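Local coordinates for protein 3-chlorocatechol 1,2-dioxygenase (Rhodococcus opacus, PDB 2BOY) that probably cleaves the aromatic ring of catechols such as 3-chlorocatechol between the two hydroxyl-bearing carbons, using a bound ferric iron, at residues W194-L204 and S246-V254. Numbering follows the deposited sequence.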
ATOM      1  N   TRP A 194      19.077   7.734  17.950  1.00 15.93           N
ATOM      2  CA  TRP A 194      20.530   7.662  17.908  1.00 15.80           C
ATOM      3  C   TRP A 194      20.947   6.715  16.786  1.00 16.30           C
ATOM      4  O   TRP A 194      20.325   5.668  16.610  1.00 15.80           O
ATOM      5  CB  TRP A 194      21.079   7.048  19.192  1.00 17.04           C
ATOM      6  CG  TRP A 194      20.691   7.763  20.449  1.00 15.69           C
ATOM      7  CD1 TRP A 194      19.529   7.614  21.152  1.00 18.65           C
ATOM      8  CD2 TRP A 194      21.473   8.728  21.159  1.00 17.84           C
ATOM      9  NE1 TRP A 194      19.539   8.458  22.239  1.00 17.91           N
ATOM     10  CE2 TRP A 194      20.725   9.134  22.277  1.00 16.78           C
ATOM     11  CE3 TRP A 194      22.741   9.309  20.953  1.00 19.33           C
ATOM     12  CZ2 TRP A 194      21.201  10.064  23.197  1.00 16.37           C
ATOM     13  CZ3 TRP A 194      23.211  10.250  21.875  1.00 20.75           C
ATOM     14  CH2 TRP A 194      22.442  10.611  22.972  1.00 16.58           C
ATOM     15  N   ILE A 195      21.944   7.133  16.017  1.00 15.67           N
ATOM     16  CA  ILE A 195      22.691   6.206  15.131  1.00 17.58           C
ATOM     17  C   ILE A 195      24.120   6.283  15.610  1.00 17.88           C
ATOM     18  O   ILE A 195      24.697   7.377  15.674  1.00 19.28           O
ATOM     19  CB  ILE A 195      22.541   6.581  13.642  1.00 17.36           C
ATOM     20  CG1 ILE A 195      21.103   6.279  13.167  1.00 16.79           C
ATOM     21  CG2 ILE A 195      23.570   5.768  12.739  1.00 16.90           C
ATOM     22  CD1 ILE A 195      20.755   6.910  11.796  1.00 21.21           C
ATOM     23  N   ILE A 196      24.695   5.131  15.953  1.00 17.23           N
ATOM     24  CA  ILE A 196      25.955   5.065  16.663  1.00 17.71           C
ATOM     25  C   ILE A 196      26.882   4.154  15.867  1.00 19.58           C
ATOM     26  O   ILE A 196      26.484   3.036  15.504  1.00 19.75           O
ATOM     27  CB  ILE A 196      25.702   4.479  18.065  1.00 16.83           C
ATOM     28  CG1 ILE A 196      24.650   5.365  18.797  1.00 16.97           C
ATOM     29  CG2 ILE A 196      27.026   4.397  18.902  1.00 16.64           C
ATOM     30  CD1 ILE A 196      24.039   4.660  20.009  1.00 20.31           C
ATOM     31  N   ALA A 197      28.088   4.630  15.604  1.00 19.08           N
ATOM     32  CA  ALA A 197      28.963   3.921  14.672  1.00 20.53           C
ATOM     33  C   ALA A 197      30.444   4.036  15.070  1.00 21.05           C
ATOM     34  O   ALA A 197      30.886   5.059  15.593  1.00 19.48           O
ATOM     35  CB  ALA A 197      28.769   4.511  13.273  1.00 20.39           C
ATOM     36  N   LYS A 198      31.219   2.992  14.770  1.00 20.95           N
ATOM     37  CA  LYS A 198      32.661   3.071  14.914  1.00 22.37           C
ATOM     38  C   LYS A 198      33.233   1.989  13.984  1.00 23.72           C
ATOM     39  O   LYS A 198      32.720   0.878  13.954  1.00 22.93           O
ATOM     40  CB  LYS A 198      33.106   2.786  16.353  1.00 22.37           C
ATOM     41  CG  LYS A 198      34.682   2.984  16.584  1.00 23.24           C
ATOM     42  CD  LYS A 198      35.073   2.642  18.040  1.00 25.37           C
ATOM     43  CE  LYS A 198      36.598   2.454  18.268  1.00 26.05           C
ATOM     44  NZ  LYS A 198      37.379   3.618  17.838  1.00 24.99           N
ATOM     45  N   GLU A 199      34.244   2.360  13.200  1.00 25.48           N
ATOM     46  CA  GLU A 199      34.979   1.389  12.373  1.00 26.96           C
ATOM     47  C   GLU A 199      35.340   0.103  13.099  1.00 26.50           C
ATOM     48  O   GLU A 199      35.913   0.119  14.192  1.00 26.15           O
ATOM     49  CB  GLU A 199      36.224   2.052  11.785  1.00 27.75           C
ATOM     50  CG  GLU A 199      36.925   1.141  10.776  1.00 30.79           C
ATOM     51  N   GLY A 200      34.988  -1.033  12.473  1.00 27.24           N
ATOM     52  CA  GLY A 200      35.171  -2.346  13.057  1.00 27.42           C
ATOM     53  C   GLY A 200      34.038  -2.873  13.918  1.00 27.19           C
ATOM     54  O   GLY A 200      34.142  -3.968  14.485  1.00 28.14           O
ATOM     55  N   TYR A 201      32.959  -2.089  14.043  1.00 26.00           N
ATOM     56  CA  TYR A 201      31.817  -2.489  14.856  1.00 24.21           C
ATOM     57  C   TYR A 201      30.563  -2.389  14.052  1.00 22.77           C
ATOM     58  O   TYR A 201      30.473  -1.593  13.136  1.00 22.89           O
ATOM     59  CB  TYR A 201      31.691  -1.598  16.113  1.00 24.27           C
ATOM     60  CG  TYR A 201      32.884  -1.802  17.003  1.00 25.39           C
ATOM     61  CD1 TYR A 201      34.099  -1.152  16.730  1.00 26.73           C
ATOM     62  CD2 TYR A 201      32.836  -2.702  18.043  1.00 24.33           C
ATOM     63  CE1 TYR A 201      35.221  -1.372  17.509  1.00 28.11           C
ATOM     64  CE2 TYR A 201      33.938  -2.917  18.841  1.00 28.98           C
ATOM     65  CZ  TYR A 201      35.129  -2.255  18.559  1.00 28.93           C
ATOM     66  OH  TYR A 201      36.211  -2.493  19.330  1.00 30.55           O
ATOM     67  N   GLU A 202      29.578  -3.190  14.436  1.00 22.86           N
ATOM     68  CA  GLU A 202      28.268  -3.107  13.830  1.00 22.53           C
ATOM     69  C   GLU A 202      27.565  -1.868  14.415  1.00 21.87           C
ATOM     70  O   GLU A 202      27.624  -1.649  15.639  1.00 21.42           O
ATOM     71  CB  GLU A 202      27.475  -4.351  14.163  1.00 23.50           C
ATOM     72  CG  GLU A 202      28.061  -5.579  13.483  1.00 27.30           C
ATOM     73  CD  GLU A 202      27.101  -6.740  13.407  1.00 31.63           C
ATOM     74  OE1 GLU A 202      26.216  -6.874  14.293  1.00 31.02           O
ATOM     75  OE2 GLU A 202      27.269  -7.532  12.449  1.00 34.39           O
ATOM     76  N   SER A 203      26.929  -1.100  13.542  1.00 20.94           N
ATOM     77  CA  SER A 203      26.309   0.171  13.944  1.00 22.05           C
ATOM     78  C   SER A 203      25.078  -0.132  14.750  1.00 21.02           C
ATOM     79  O   SER A 203      24.514  -1.197  14.582  1.00 19.94           O
ATOM     80  CB  SER A 203      25.911   0.911  12.686  1.00 22.33           C
ATOM     81  OG  SER A 203      27.101   1.365  12.085  1.00 31.04           O
ATOM     82  N   LEU A 204      24.636   0.810  15.593  1.00 19.17           N
ATOM     83  CA  LEU A 204      23.453   0.577  16.359  1.00 18.31           C
ATOM     84  C   LEU A 204      22.508   1.742  16.065  1.00 17.58           C
ATOM     85  O   LEU A 204      22.904   2.882  16.192  1.00 18.03           O
ATOM     86  CB  LEU A 204      23.789   0.547  17.863  1.00 17.92           C
ATOM     87  CG  LEU A 204      22.629   0.647  18.863  1.00 18.27           C
ATOM     88  CD1 LEU A 204      21.631  -0.485  18.654  1.00 17.49           C
ATOM     89  CD2 LEU A 204      23.158   0.678  20.315  1.00 18.18           C
ATOM     90  N   SER A 246      21.272   8.749  32.479  1.00 20.80           N
ATOM     91  CA  SER A 246      22.517   8.070  32.131  1.00 21.79           C
ATOM     92  C   SER A 246      22.087   6.892  31.305  1.00 20.56           C
ATOM     93  O   SER A 246      21.025   6.298  31.561  1.00 20.91           O
ATOM     94  CB  SER A 246      23.231   7.518  33.378  1.00 21.40           C
ATOM     95  OG  SER A 246      23.677   8.589  34.189  1.00 30.57           O
ATOM     96  N   TYR A 247      22.897   6.548  30.323  1.00 20.07           N
ATOM     97  CA  TYR A 247      22.662   5.336  29.542  1.00 19.52           C
ATOM     98  C   TYR A 247      23.970   4.757  29.072  1.00 18.85           C
ATOM     99  O   TYR A 247      24.883   5.493  28.709  1.00 19.24           O
ATOM    100  CB  TYR A 247      21.774   5.592  28.309  1.00 18.79           C
ATOM    101  CG  TYR A 247      21.270   4.311  27.672  1.00 18.84           C
ATOM    102  CD1 TYR A 247      20.196   3.588  28.237  1.00 20.96           C
ATOM    103  CD2 TYR A 247      21.867   3.823  26.523  1.00 19.79           C
ATOM    104  CE1 TYR A 247      19.747   2.376  27.660  1.00 20.78           C
ATOM    105  CE2 TYR A 247      21.450   2.658  25.936  1.00 20.33           C
ATOM    106  CZ  TYR A 247      20.387   1.928  26.515  1.00 22.33           C
ATOM    107  OH  TYR A 247      19.970   0.769  25.901  1.00 22.44           O
ATOM    108  N   LYS A 248      24.032   3.434  29.028  1.00 18.15           N
ATOM    109  CA  LYS A 248      25.202   2.766  28.500  1.00 18.77           C
ATOM    110  C   LYS A 248      24.842   1.966  27.271  1.00 18.51           C
ATOM    111  O   LYS A 248      24.007   1.030  27.357  1.00 18.13           O
ATOM    112  CB  LYS A 248      25.803   1.806  29.548  1.00 20.50           C
ATOM    113  CG  LYS A 248      26.972   0.962  29.010  1.00 20.87           C
ATOM    114  CD  LYS A 248      27.540  -0.063  30.047  1.00 27.87           C
ATOM    115  CE  LYS A 248      26.698  -1.368  30.101  1.00 35.02           C
ATOM    116  NZ  LYS A 248      26.869  -2.179  31.391  1.00 34.95           N
ATOM    117  N   PHE A 249      25.465   2.330  26.139  1.00 17.93           N
ATOM    118  CA  PHE A 249      25.299   1.638  24.865  1.00 18.41           C
ATOM    119  C   PHE A 249      26.413   0.588  24.675  1.00 18.01           C
ATOM    120  O   PHE A 249      27.543   0.775  25.136  1.00 18.55           O
ATOM    121  CB  PHE A 249      25.442   2.606  23.685  1.00 18.51           C
ATOM    122  CG  PHE A 249      24.462   3.793  23.704  1.00 18.34           C
ATOM    123  CD1 PHE A 249      24.857   5.008  24.242  1.00 19.43           C
ATOM    124  CD2 PHE A 249      23.217   3.697  23.074  1.00 16.16           C
ATOM    125  CE1 PHE A 249      24.011   6.136  24.210  1.00 17.26           C
ATOM    126  CE2 PHE A 249      22.347   4.820  23.057  1.00 18.87           C
ATOM    127  CZ  PHE A 249      22.784   6.030  23.604  1.00 15.34           C
ATOM    128  N   THR A 250      26.087  -0.505  23.997  1.00 18.11           N
ATOM    129  CA  THR A 250      27.107  -1.516  23.663  1.00 19.28           C
ATOM    130  C   THR A 250      27.179  -1.728  22.160  1.00 19.40           C
ATOM    131  O   THR A 250      26.143  -1.858  21.519  1.00 20.29           O
ATOM    132  CB  THR A 250      26.837  -2.834  24.354  1.00 18.40           C
ATOM    133  OG1 THR A 250      26.859  -2.640  25.776  1.00 19.01           O
ATOM    134  CG2 THR A 250      28.022  -3.830  24.097  1.00 21.30           C
ATOM    135  N   LEU A 251      28.397  -1.765  21.610  1.00 19.87           N
ATOM    136  CA  LEU A 251      28.587  -2.154  20.209  1.00 20.81           C
ATOM    137  C   LEU A 251      29.323  -3.499  20.137  1.00 22.44           C
ATOM    138  O   LEU A 251      30.206  -3.779  20.968  1.00 21.98           O
ATOM    139  CB  LEU A 251      29.396  -1.097  19.444  1.00 21.44           C
ATOM    140  CG  LEU A 251      28.889   0.364  19.305  1.00 19.96           C
ATOM    141  CD1 LEU A 251      29.733   1.196  18.336  1.00 20.60           C
ATOM    142  CD2 LEU A 251      27.408   0.316  18.844  1.00 20.03           C
ATOM    143  N   GLY A 252      28.995  -4.299  19.121  1.00 23.51           N
ATOM    144  CA  GLY A 252      29.640  -5.592  18.954  1.00 26.25           C
ATOM    145  C   GLY A 252      30.504  -5.519  17.719  1.00 27.28           C
ATOM    146  O   GLY A 252      30.182  -4.805  16.785  1.00 25.86           O
ATOM    147  N   LYS A 253      31.605  -6.265  17.711  1.00 30.24           N
ATOM    148  CA  LYS A 253      32.556  -6.201  16.599  1.00 32.76           C
ATOM    149  C   LYS A 253      31.971  -6.749  15.326  1.00 33.75           C
ATOM    150  O   LYS A 253      31.120  -7.625  15.354  1.00 35.15           O
ATOM    151  CB  LYS A 253      33.848  -6.965  16.943  1.00 34.32           C
ATOM    152  CG  LYS A 253      34.706  -6.256  17.978  1.00 37.69           C
ATOM    153  CD  LYS A 253      36.184  -6.395  17.617  1.00 43.95           C
ATOM    154  CE  LYS A 253      37.090  -5.935  18.756  1.00 47.42           C
ATOM    155  NZ  LYS A 253      38.306  -6.824  18.880  1.00 49.82           N
ATOM    156  N   VAL A 254      32.432  -6.226  14.198  1.00 36.03           N
ATOM    157  CA  VAL A 254      32.092  -6.768  12.872  1.00 38.15           C
ATOM    158  C   VAL A 254      32.574  -8.230  12.763  1.00 39.24           C
ATOM    159  O   VAL A 254      33.558  -8.611  13.415  1.00 38.53           O
ATOM    160  CB  VAL A 254      32.708  -5.863  11.766  1.00 38.74           C
ATOM    161  CG1 VAL A 254      33.103  -6.643  10.506  1.00 40.57           C
ATOM    162  CG2 VAL A 254      31.759  -4.652  11.443  1.00 37.45           C
ATOM    163  OXT VAL A 254      31.963  -9.054  12.060  1.00 41.06           O
TER
HETATM  164  O   HOH W   1      26.740  -3.514  17.504  1.00 23.68           O
HETATM  165  O   HOH W   2      29.370  -7.966  10.666  1.00 52.91           O
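Phe249 points its edge at the face of Trp194, its CZ 3.9 Å from Trp194 CD2 and the two planes at 59°, a T-shaped pair with the indole giving its face. Ile196 takes one face of the same phenyl: with CG1 beside its own backbone N (chi1 -57°), its CD1 lies over the ring, 3.7 Å from the centroid in a CH-pi contact, while Tyr247 CD2 covers the opposite face. Further along, Leu251 CD2 touches both Ile196 CG2 and Leu204 CB, and its CB meets Tyr201 CD2. The Tyr201 ring runs alongside the Lys253 chain, CE2 3.5 Å from Lys253 CG, both pointing the same way. Beyond it the backbones take over. Val254 N donates to Gly200 O (2.8 Å, nearly straight at 176°), and Glu202 N donates to Gly252 O (2.9 Å). One water links Glu202 O to Gly252 N; another joins the Glu202 carboxylate to the C-terminal carboxylate, which Arg68 also pairs with. A type II turn from Lys198 to Tyr201 reverses the chain here. Through the single Tyr201-Lys253 bridge, the tail after strand 241-250 packs on the loop joining antiparallel strands 187-197 and 204-210, at one end of the intradiol dioxygenase beta-sheet core.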